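Local coordinates for protein FkbI (Streptomyces hygroscopicus, PDB 1R2J) that binds FAD and probably acts as an acyl-ACP dehydrogenase in making the methoxymalonyl extender unit of the polyketide FK520, at residues 106-118 with 139-153. Numbering follows the deposited sequence.
Sequences LAAVGFSERQAGS and HKVWTTAAAYADHLV. With FAD (flavin-adenine dinucleotide), chain B.
Leu106 O takes two backbone donors from 139-153, His151 N at 3.0 Å in the carbonyl plane and Asp150 N from above it, and this fork opens an instructive example of a short parallel strand pair built into a flavin site. The N of Leu106 is met in turn by the anti lone pair of Asp150 OD1. Its CD2 lies against Tyr148 CB (3.4 Å), the two side chains crossing obliquely. From here strand 107-110 runs parallel to strand 151-153, the axes 26° apart, through Ala108 N to His151 O, Val153 N to Ala108 O and Gly110 N to Val153 O. The methyl of Ala108 faces the turn 143-146, where CB stands 3.2 Å from Thr144 O and packs on Ala146, Ala149 and Leu152 CD1.

Val141 and Lys140 serve the other end. Val141 N bonds Ser112 O, and Val141 CG2 touches Ser112 OG. Bent at chi2 (-57°) and extended beyond, the chain of Lys140 passes along Gly110 and brings NZ to Phe111 O at 2.9 Å, above that carbonyl plane; NZ also approaches Glu113 OE1 in a salt bridge of less certain geometry, and Phe155 O is a further acceptor. A methionine here would probably leave Phe111 O without this donor and the Glu113 carboxylate without its positive partner.

The flavin is met mainly by backbone atoms: Val109 O accepts from FAD N3 (3.0 Å), Phe111 N and Ser112 N both grip O2, which sits over the Phe111 ring face, and Thr144 N reaches O4, while the hydroxyl of Thr144 (OG1) donates to N5 (2.6 Å). Such a strand and loops gathered round the pyrimidine side of the isoalloxazine are characteristic of the beta-rich middle domain of the acyl-CoA dehydrogenase fold.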
# COMPACT_ATOMS: atom_id res chain seq x y z
N LEU A 106 -13.00 6.25 -4.78
CA LEU A 106 -12.13 5.54 -3.84
C LEU A 106 -12.47 4.05 -3.78
O LEU A 106 -13.64 3.66 -3.79
CB LEU A 106 -12.26 6.15 -2.44
CG LEU A 106 -11.75 7.58 -2.23
CD1 LEU A 106 -12.60 8.53 -3.04
CD2 LEU A 106 -11.79 7.94 -0.76
N ALA A 107 -11.43 3.22 -3.73
CA ALA A 107 -11.61 1.78 -3.65
C ALA A 107 -10.62 1.18 -2.67
O ALA A 107 -9.63 1.81 -2.31
CB ALA A 107 -11.43 1.15 -5.01
N ALA A 108 -10.91 -0.03 -2.22
CA ALA A 108 -10.04 -0.74 -1.29
C ALA A 108 -10.02 -2.17 -1.78
O ALA A 108 -10.87 -2.57 -2.58
CB ALA A 108 -10.61 -0.67 0.13
N VAL A 109 -9.04 -2.94 -1.32
CA VAL A 109 -8.92 -4.33 -1.74
C VAL A 109 -8.84 -5.22 -0.50
O VAL A 109 -7.90 -5.12 0.27
CB VAL A 109 -7.65 -4.54 -2.58
CG1 VAL A 109 -7.66 -5.92 -3.22
CG2 VAL A 109 -7.55 -3.45 -3.64
N GLY A 110 -9.83 -6.09 -0.32
CA GLY A 110 -9.84 -6.97 0.83
C GLY A 110 -9.80 -8.44 0.47
O GLY A 110 -10.70 -8.95 -0.20
N PHE A 111 -8.75 -9.12 0.90
CA PHE A 111 -8.61 -10.55 0.65
C PHE A 111 -8.30 -11.27 1.96
O PHE A 111 -8.67 -12.43 2.15
CB PHE A 111 -7.51 -10.81 -0.39
CG PHE A 111 -6.26 -9.98 -0.19
CD1 PHE A 111 -5.27 -10.38 0.69
CD2 PHE A 111 -6.10 -8.78 -0.89
CE1 PHE A 111 -4.11 -9.60 0.87
CE2 PHE A 111 -4.96 -7.99 -0.71
CZ PHE A 111 -3.96 -8.40 0.17
N SER A 112 -7.65 -10.57 2.86
CA SER A 112 -7.29 -11.14 4.15
C SER A 112 -8.50 -11.40 5.06
O SER A 112 -9.48 -10.66 5.03
CB SER A 112 -6.31 -10.23 4.87
OG SER A 112 -6.11 -10.71 6.18
N GLU A 113 -8.42 -12.46 5.85
CA GLU A 113 -9.49 -12.82 6.78
C GLU A 113 -8.90 -13.19 8.13
O GLU A 113 -7.69 -13.43 8.25
CB GLU A 113 -10.33 -13.98 6.23
CG GLU A 113 -10.97 -13.68 4.88
CD GLU A 113 -11.97 -14.75 4.43
OE1 GLU A 113 -12.36 -14.74 3.25
OE2 GLU A 113 -12.36 -15.59 5.27
N ARG A 114 -9.75 -13.26 9.15
CA ARG A 114 -9.31 -13.59 10.50
C ARG A 114 -8.43 -14.84 10.55
O ARG A 114 -7.42 -14.87 11.25
CB ARG A 114 -10.53 -13.77 11.41
CG ARG A 114 -10.33 -13.27 12.83
CD ARG A 114 -10.18 -11.75 12.86
NE ARG A 114 -10.03 -11.23 14.22
CZ ARG A 114 -10.09 -9.94 14.54
NH1 ARG A 114 -10.30 -9.03 13.60
NH2 ARG A 114 -9.94 -9.55 15.80
N GLN A 115 -8.81 -15.87 9.80
CA GLN A 115 -8.06 -17.12 9.79
C GLN A 115 -7.13 -17.27 8.58
O GLN A 115 -6.42 -18.27 8.47
CB GLN A 115 -9.02 -18.30 9.83
CG GLN A 115 -9.71 -18.62 8.50
CD GLN A 115 -10.62 -17.52 8.00
OE1 GLN A 115 -11.16 -16.73 8.78
NE2 GLN A 115 -10.83 -17.48 6.69
N ALA A 116 -7.14 -16.29 7.69
CA ALA A 116 -6.31 -16.34 6.49
C ALA A 116 -5.47 -15.07 6.35
O ALA A 116 -5.95 -14.07 5.82
CB ALA A 116 -7.18 -16.55 5.25
N GLY A 117 -4.24 -15.12 6.83
CA GLY A 117 -3.35 -13.97 6.74
C GLY A 117 -2.26 -14.26 5.74
O GLY A 117 -2.38 -13.92 4.56
N SER A 118 -1.18 -14.89 6.19
CA SER A 118 -0.10 -15.24 5.29
C SER A 118 -0.61 -16.35 4.36
O SER A 118 -0.16 -16.46 3.22
CB SER A 118 1.11 -15.73 6.09
OG SER A 118 1.64 -14.69 6.90
N HIS A 139 -16.20 -12.28 5.28
CA HIS A 139 -15.65 -11.29 6.19
C HIS A 139 -14.18 -11.06 5.85
O HIS A 139 -13.44 -12.01 5.61
CB HIS A 139 -15.76 -11.80 7.63
CG HIS A 139 -15.31 -10.81 8.67
ND1 HIS A 139 -14.06 -10.24 8.66
CD2 HIS A 139 -15.94 -10.32 9.77
CE1 HIS A 139 -13.93 -9.43 9.70
NE2 HIS A 139 -15.06 -9.47 10.39
N LYS A 140 -13.77 -9.80 5.82
CA LYS A 140 -12.38 -9.45 5.54
C LYS A 140 -11.89 -8.62 6.72
O LYS A 140 -12.70 -7.98 7.40
CB LYS A 140 -12.25 -8.64 4.25
CG LYS A 140 -12.64 -9.38 2.97
CD LYS A 140 -11.82 -10.65 2.79
CE LYS A 140 -12.23 -11.41 1.53
NZ LYS A 140 -11.49 -12.70 1.35
N VAL A 141 -10.59 -8.64 6.96
CA VAL A 141 -10.03 -7.89 8.08
C VAL A 141 -8.96 -6.91 7.63
O VAL A 141 -8.34 -7.08 6.57
CB VAL A 141 -9.39 -8.83 9.12
CG1 VAL A 141 -10.46 -9.72 9.74
CG2 VAL A 141 -8.30 -9.67 8.46
N TRP A 142 -8.76 -5.87 8.43
CA TRP A 142 -7.74 -4.86 8.16
C TRP A 142 -7.68 -4.26 6.77
O TRP A 142 -6.62 -3.85 6.32
CB TRP A 142 -6.36 -5.44 8.47
CG TRP A 142 -6.01 -5.37 9.90
CD1 TRP A 142 -6.25 -6.31 10.85
CD2 TRP A 142 -5.35 -4.28 10.55
NE1 TRP A 142 -5.78 -5.87 12.07
CE2 TRP A 142 -5.23 -4.63 11.91
CE3 TRP A 142 -4.86 -3.05 10.12
CZ2 TRP A 142 -4.62 -3.79 12.85
CZ3 TRP A 142 -4.26 -2.21 11.05
CH2 TRP A 142 -4.15 -2.58 12.40
N THR A 143 -8.81 -4.18 6.07
CA THR A 143 -8.82 -3.63 4.72
C THR A 143 -8.44 -2.15 4.71
O THR A 143 -9.15 -1.31 5.25
CB THR A 143 -10.21 -3.79 4.08
OG1 THR A 143 -10.67 -5.13 4.29
CG2 THR A 143 -10.13 -3.53 2.59
N THR A 144 -7.30 -1.84 4.08
CA THR A 144 -6.82 -0.47 4.00
C THR A 144 -7.73 0.45 3.18
O THR A 144 -8.21 0.07 2.11
CB THR A 144 -5.42 -0.40 3.38
OG1 THR A 144 -4.49 -1.10 4.22
CG2 THR A 144 -4.97 1.05 3.23
N ALA A 145 -7.94 1.66 3.69
CA ALA A 145 -8.77 2.68 3.04
C ALA A 145 -10.25 2.31 2.92
O ALA A 145 -11.04 3.07 2.35
CB ALA A 145 -8.20 2.99 1.66
N ALA A 146 -10.63 1.16 3.46
CA ALA A 146 -12.03 0.72 3.38
C ALA A 146 -13.01 1.74 3.97
O ALA A 146 -14.15 1.85 3.52
CB ALA A 146 -12.20 -0.63 4.07
N ALA A 147 -12.57 2.48 4.98
CA ALA A 147 -13.44 3.47 5.62
C ALA A 147 -13.74 4.65 4.70
O ALA A 147 -14.61 5.46 5.00
CB ALA A 147 -12.79 3.96 6.92
N TYR A 148 -13.01 4.74 3.59
CA TYR A 148 -13.18 5.84 2.64
C TYR A 148 -13.72 5.38 1.29
O TYR A 148 -14.25 6.18 0.52
CB TYR A 148 -11.85 6.53 2.35
CG TYR A 148 -11.04 6.96 3.56
CD1 TYR A 148 -11.52 7.91 4.45
CD2 TYR A 148 -9.78 6.41 3.79
CE1 TYR A 148 -10.77 8.31 5.55
CE2 TYR A 148 -9.02 6.80 4.89
CZ TYR A 148 -9.52 7.75 5.76
OH TYR A 148 -8.76 8.15 6.84
N ALA A 149 -13.56 4.09 1.00
CA ALA A 149 -13.95 3.54 -0.29
C ALA A 149 -15.41 3.57 -0.71
O ALA A 149 -16.32 3.45 0.11
CB ALA A 149 -13.42 2.11 -0.40
N ASP A 150 -15.61 3.73 -2.02
CA ASP A 150 -16.93 3.71 -2.63
C ASP A 150 -17.05 2.27 -3.14
O ASP A 150 -18.12 1.67 -3.13
CB ASP A 150 -17.03 4.64 -3.84
CG ASP A 150 -16.89 6.10 -3.47
OD1 ASP A 150 -15.78 6.66 -3.65
OD2 ASP A 150 -17.88 6.70 -3.00
N HIS A 151 -15.92 1.73 -3.60
CA HIS A 151 -15.86 0.38 -4.13
C HIS A 151 -15.00 -0.54 -3.29
O HIS A 151 -13.91 -0.17 -2.84
CB HIS A 151 -15.29 0.40 -5.56
CG HIS A 151 -16.10 1.21 -6.52
ND1 HIS A 151 -17.43 0.94 -6.79
CD2 HIS A 151 -15.77 2.27 -7.29
CE1 HIS A 151 -17.88 1.81 -7.68
NE2 HIS A 151 -16.89 2.63 -8.00
N LEU A 152 -15.48 -1.76 -3.08
CA LEU A 152 -14.73 -2.74 -2.31
C LEU A 152 -14.42 -3.91 -3.23
O LEU A 152 -15.32 -4.62 -3.68
CB LEU A 152 -15.54 -3.22 -1.10
CG LEU A 152 -15.68 -2.27 0.10
CD1 LEU A 152 -14.30 -1.87 0.60
CD2 LEU A 152 -16.45 -1.04 -0.30
N VAL A 153 -13.14 -4.08 -3.54
CA VAL A 153 -12.70 -5.17 -4.41
C VAL A 153 -12.46 -6.37 -3.50
O VAL A 153 -11.44 -6.45 -2.81
CB VAL A 153 -11.41 -4.78 -5.14
CG1 VAL A 153 -11.02 -5.87 -6.13
CG2 VAL A 153 -11.62 -3.46 -5.86
PA FAD B . -0.06 -14.66 10.43
O1A FAD B . -0.22 -14.52 8.99
O2A FAD B . -1.01 -14.97 11.56
O5B FAD B . 1.11 -13.92 11.08
C5B FAD B . 2.09 -14.87 11.17
C4B FAD B . 3.43 -14.49 11.71
O4B FAD B . 3.93 -15.85 11.44
C3B FAD B . 4.10 -13.59 10.72
O3B FAD B . 5.18 -12.98 11.34
C2B FAD B . 4.51 -14.47 9.64
O2B FAD B . 5.61 -14.09 8.77
C1B FAD B . 4.79 -15.84 10.33
N9A FAD B . 4.46 -16.93 9.48
C8A FAD B . 3.21 -17.42 9.01
N7A FAD B . 3.28 -18.45 8.22
C5A FAD B . 4.63 -18.71 8.12
C6A FAD B . 5.37 -19.69 7.43
N6A FAD B . 4.79 -20.63 6.67
N1A FAD B . 6.74 -19.67 7.55
C2A FAD B . 7.36 -18.73 8.31
N3A FAD B . 6.72 -17.72 9.03
C4A FAD B . 5.31 -17.84 8.84
N1 FAD B . -5.02 -7.26 4.16
C2 FAD B . -5.81 -7.10 3.02
O2 FAD B . -6.37 -8.06 2.46
N3 FAD B . -5.98 -5.83 2.49
C4 FAD B . -5.42 -4.64 3.03
O4 FAD B . -5.64 -3.52 2.47
C4X FAD B . -4.66 -4.82 4.16
N5 FAD B . -4.09 -3.61 4.75
C5X FAD B . -3.34 -3.74 5.93
C6 FAD B . -2.77 -2.61 6.58
C7 FAD B . -2.03 -2.68 7.80
C7M FAD B . -1.46 -1.41 8.43
C8 FAD B . -1.86 -3.96 8.41
C8M FAD B . -1.13 -4.18 9.72
C9 FAD B . -2.37 -5.08 7.80
C9A FAD B . -3.10 -5.02 6.56
N10 FAD B . -3.68 -6.21 5.87
C10 FAD B . -4.46 -6.13 4.72
C1' FAD B . -3.27 -7.35 6.58
C2' FAD B . -1.86 -7.94 6.01
O2' FAD B . -2.38 -8.72 4.88
C3' FAD B . -1.45 -8.86 7.01
O3' FAD B . -0.27 -8.33 7.66
C4' FAD B . -1.03 -10.35 6.92
O4' FAD B . -1.80 -11.27 6.19
C5' FAD B . -1.14 -10.57 8.36
O5' FAD B . -1.61 -11.83 8.72
P FAD B . -1.92 -12.01 10.30
O1P FAD B . -2.68 -12.77 9.43
O2P FAD B . -2.59 -12.87 11.41
O3P FAD B . -0.98 -13.33 10.48
O HOH W 1 -10.82 4.14 -0.19
O HOH W 2 -7.08 -1.89 0.33
O HOH W 3 -12.59 -12.82 8.87